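Local coordinates for 49 protein (Murid herpesvirus 4, PDB 6A4V) that probably promotes gammaherpesvirus replication by interacting with the host enzyme poly(ADP-ribose) polymerase 1, at residues S181-N186 against L220-S225. Numbering follows the deposited sequence.
Sequences SSMLDN and LVYWVS
M183 and L184, on the last turn of helix 173-184, lean on Y222 and S225 of helix 213-235, a light helix-to-helix contact inside the all-helical fold of this BRRF1-like protein. All four touching residues are buried, yet the two segments bury just 158 Å² between them, both sides summed, and no hydrogen bond joins them.

M183 comes first. Its side chain leaves the helix toward Y222 and bends at each torsion, ending with M183 CE 4.2 Å from Y222 OH, so the terminal methyl, not the sulfur, meets the phenol at its hydroxyl end. The hydroxyl's hydrogen bond goes to F198 O on helix 195-203, and M183 itself packs on T197 and F198; the short helix therefore borders this side of the contact.

L184 follows and makes the closest approach. With CG beside the backbone N (chi1 -76°), the branched end extends across to the neighbouring helix, where both methyls face one carbon: L184 CD2 lies 4.0 Å and L184 CD1 4.1 Å from S225 CB. Here the backbones are nearest, the CA atoms of L184 and S225 being 7.6 Å apart. H162 and C165 of helix 161-168 touch L184 and S225 respectively. At D185 the chain leaves helical geometry.

What L184 meets is the carbon of the serine, since the hydroxyl is turned back onto its own helix. A chi1 of -42° sets S225 OG 2.7 Å from V221 O, a carbonyl that also accepts S225 N; the hydroxyl approaches from above the carbonyl plane, at a C=O...OG angle of 137°, and the amide from the opposite face.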
ATOM      1  N   SER B 181      10.500  21.528  11.930  1.00 81.06           N
ATOM      2  CA  SER B 181      11.712  20.978  12.515  1.00 91.09           C
ATOM      3  C   SER B 181      11.441  19.603  13.165  1.00 95.62           C
ATOM      4  O   SER B 181      12.353  18.770  13.227  1.00 88.41           O
ATOM      5  CB  SER B 181      12.386  21.979  13.448  1.00 90.19           C
ATOM      6  OG  SER B 181      12.176  21.662  14.816  1.00 89.28           O
ATOM      7  N   SER B 182      10.201  19.320  13.600  1.00 91.15           N
ATOM      8  CA  SER B 182       9.848  17.951  14.077  1.00 88.97           C
ATOM      9  C   SER B 182       9.902  16.933  12.925  1.00 93.17           C
ATOM     10  O   SER B 182      10.288  15.763  13.155  1.00 88.14           O
ATOM     11  CB  SER B 182       8.506  17.926  14.758  1.00 90.49           C
ATOM     12  OG  SER B 182       7.455  18.100  13.824  1.00 92.98           O
ATOM     13  N   MET B 183       9.470  17.373  11.721  1.00 90.92           N
ATOM     14  CA  MET B 183       9.608  16.619  10.453  1.00 72.40           C
ATOM     15  C   MET B 183      11.099  16.481  10.173  1.00 67.68           C
ATOM     16  O   MET B 183      11.661  15.338  10.130  1.00 61.30           O
ATOM     17  CB  MET B 183       9.035  17.325   9.211  1.00 81.55           C
ATOM     18  CG  MET B 183       7.635  17.894   9.305  1.00 79.24           C
ATOM     19  SD  MET B 183       6.407  16.647   8.980  1.00 83.34           S
ATOM     20  CE  MET B 183       6.964  15.955   7.427  1.00 89.54           C
ATOM     21  N   LEU B 184      11.717  17.663   9.983  1.00 55.71           N
ATOM     22  CA  LEU B 184      13.068  17.806   9.428  1.00 58.00           C
ATOM     23  C   LEU B 184      14.113  17.345  10.438  1.00 53.27           C
ATOM     24  O   LEU B 184      15.080  16.731  10.048  1.00 62.39           O
ATOM     25  CB  LEU B 184      13.322  19.249   8.969  1.00 64.70           C
ATOM     26  CG  LEU B 184      12.649  19.634   7.650  1.00 66.91           C
ATOM     27  CD1 LEU B 184      12.852  21.111   7.337  1.00 66.96           C
ATOM     28  CD2 LEU B 184      13.157  18.766   6.497  1.00 61.07           C
ATOM     29  N   ASP B 185      13.955  17.675  11.720  1.00 63.92           N
ATOM     30  CA  ASP B 185      14.873  17.136  12.733  1.00 63.93           C
ATOM     31  C   ASP B 185      14.353  15.765  13.126  1.00 69.55           C
ATOM     32  O   ASP B 185      13.311  15.650  13.805  1.00 70.98           O
ATOM     33  CB  ASP B 185      15.006  18.010  13.981  1.00 76.81           C
ATOM     34  CG  ASP B 185      16.066  17.542  14.969  1.00 77.92           C
ATOM     35  OD1 ASP B 185      16.989  16.766  14.570  1.00 80.47           O
ATOM     36  OD2 ASP B 185      15.960  17.955  16.131  1.00 71.42           O
ATOM     37  N   ASN B 186      15.066  14.743  12.658  1.00 60.68           N
ATOM     38  CA  ASN B 186      14.608  13.389  12.789  1.00 53.94           C
ATOM     39  C   ASN B 186      15.602  12.661  13.675  1.00 54.03           C
ATOM     40  O   ASN B 186      15.742  11.427  13.584  1.00 61.07           O
ATOM     41  CB  ASN B 186      14.427  12.723  11.426  1.00 54.14           C
ATOM     42  CG  ASN B 186      15.748  12.560  10.709  1.00 54.90           C
ATOM     43  OD1 ASN B 186      16.792  12.722  11.335  1.00 51.22           O
ATOM     44  ND2 ASN B 186      15.716  12.215   9.430  1.00 39.87           N
ATOM     45  N   LEU B 220      10.482  26.336  -1.839  1.00 54.26           N
ATOM     46  CA  LEU B 220      11.711  25.840  -2.463  1.00 50.09           C
ATOM     47  C   LEU B 220      12.657  25.329  -1.389  1.00 47.97           C
ATOM     48  O   LEU B 220      13.348  24.325  -1.551  1.00 46.05           O
ATOM     49  CB  LEU B 220      12.426  26.947  -3.215  1.00 47.04           C
ATOM     50  CG  LEU B 220      13.734  26.483  -3.845  1.00 49.99           C
ATOM     51  CD1 LEU B 220      13.526  25.196  -4.637  1.00 55.40           C
ATOM     52  CD2 LEU B 220      14.306  27.567  -4.743  1.00 46.75           C
ATOM     53  N   VAL B 221      12.694  26.085  -0.297  1.00 46.77           N
ATOM     54  CA  VAL B 221      13.608  25.843   0.734  1.00 44.93           C
ATOM     55  C   VAL B 221      13.278  24.484   1.313  1.00 47.52           C
ATOM     56  O   VAL B 221      14.168  23.688   1.596  1.00 56.41           O
ATOM     57  CB  VAL B 221      13.524  26.907   1.841  1.00 43.62           C
ATOM     58  CG1 VAL B 221      13.970  26.334   3.172  1.00 50.75           C
ATOM     59  CG2 VAL B 221      14.316  28.140   1.504  1.00 43.92           C
ATOM     60  N   TYR B 222      11.990  24.325   1.603  1.00 49.25           N
ATOM     61  CA  TYR B 222      11.474  23.164   2.326  1.00 49.56           C
ATOM     62  C   TYR B 222      11.770  21.920   1.482  1.00 49.42           C
ATOM     63  O   TYR B 222      12.280  20.961   1.980  1.00 57.96           O
ATOM     64  CB  TYR B 222       9.977  23.368   2.569  1.00 41.87           C
ATOM     65  CG  TYR B 222       9.199  22.182   3.075  1.00 44.63           C
ATOM     66  CD1 TYR B 222       9.010  21.985   4.436  1.00 40.00           C
ATOM     67  CD2 TYR B 222       8.589  21.295   2.203  1.00 38.26           C
ATOM     68  CE1 TYR B 222       8.247  20.933   4.910  1.00 38.91           C
ATOM     69  CE2 TYR B 222       7.801  20.252   2.666  1.00 42.80           C
ATOM     70  CZ  TYR B 222       7.652  20.052   4.031  1.00 42.71           C
ATOM     71  OH  TYR B 222       6.900  19.021   4.535  1.00 35.92           O
ATOM     72  N   TRP B 223      11.499  21.999   0.181  1.00 44.42           N
ATOM     73  CA  TRP B 223      11.748  20.864  -0.670  1.00 51.07           C
ATOM     74  C   TRP B 223      13.236  20.611  -0.891  1.00 51.02           C
ATOM     75  O   TRP B 223      13.627  19.471  -1.110  1.00 45.65           O
ATOM     76  CB  TRP B 223      10.999  20.965  -1.989  1.00 50.68           C
ATOM     77  CG  TRP B 223       9.548  20.698  -1.761  1.00 49.60           C
ATOM     78  CD1 TRP B 223       8.531  21.602  -1.801  1.00 53.89           C
ATOM     79  CD2 TRP B 223       8.950  19.447  -1.414  1.00 51.16           C
ATOM     80  NE1 TRP B 223       7.343  20.999  -1.518  1.00 45.87           N
ATOM     81  CE2 TRP B 223       7.565  19.669  -1.294  1.00 55.02           C
ATOM     82  CE3 TRP B 223       9.427  18.140  -1.299  1.00 51.54           C
ATOM     83  CZ2 TRP B 223       6.668  18.642  -0.983  1.00 51.72           C
ATOM     84  CZ3 TRP B 223       8.543  17.124  -1.025  1.00 37.64           C
ATOM     85  CH2 TRP B 223       7.191  17.384  -0.818  1.00 50.93           C
ATOM     86  N   VAL B 224      14.072  21.638  -0.783  1.00 48.89           N
ATOM     87  CA  VAL B 224      15.477  21.374  -0.894  1.00 46.86           C
ATOM     88  C   VAL B 224      15.880  20.598   0.363  1.00 40.56           C
ATOM     89  O   VAL B 224      16.608  19.662   0.297  1.00 45.43           O
ATOM     90  CB  VAL B 224      16.313  22.665  -1.044  1.00 48.47           C
ATOM     91  CG1 VAL B 224      17.706  22.500  -0.483  1.00 50.12           C
ATOM     92  CG2 VAL B 224      16.415  23.142  -2.476  1.00 46.18           C
ATOM     93  N   SER B 225      15.430  21.068   1.515  1.00 37.19           N
ATOM     94  CA  SER B 225      15.726  20.455   2.763  1.00 43.87           C
ATOM     95  C   SER B 225      15.258  18.987   2.716  1.00 43.96           C
ATOM     96  O   SER B 225      15.987  18.128   3.060  1.00 40.18           O
ATOM     97  CB  SER B 225      15.096  21.173   3.929  1.00 42.76           C
ATOM     98  OG  SER B 225      15.182  22.601   3.821  1.00 46.04           O
TER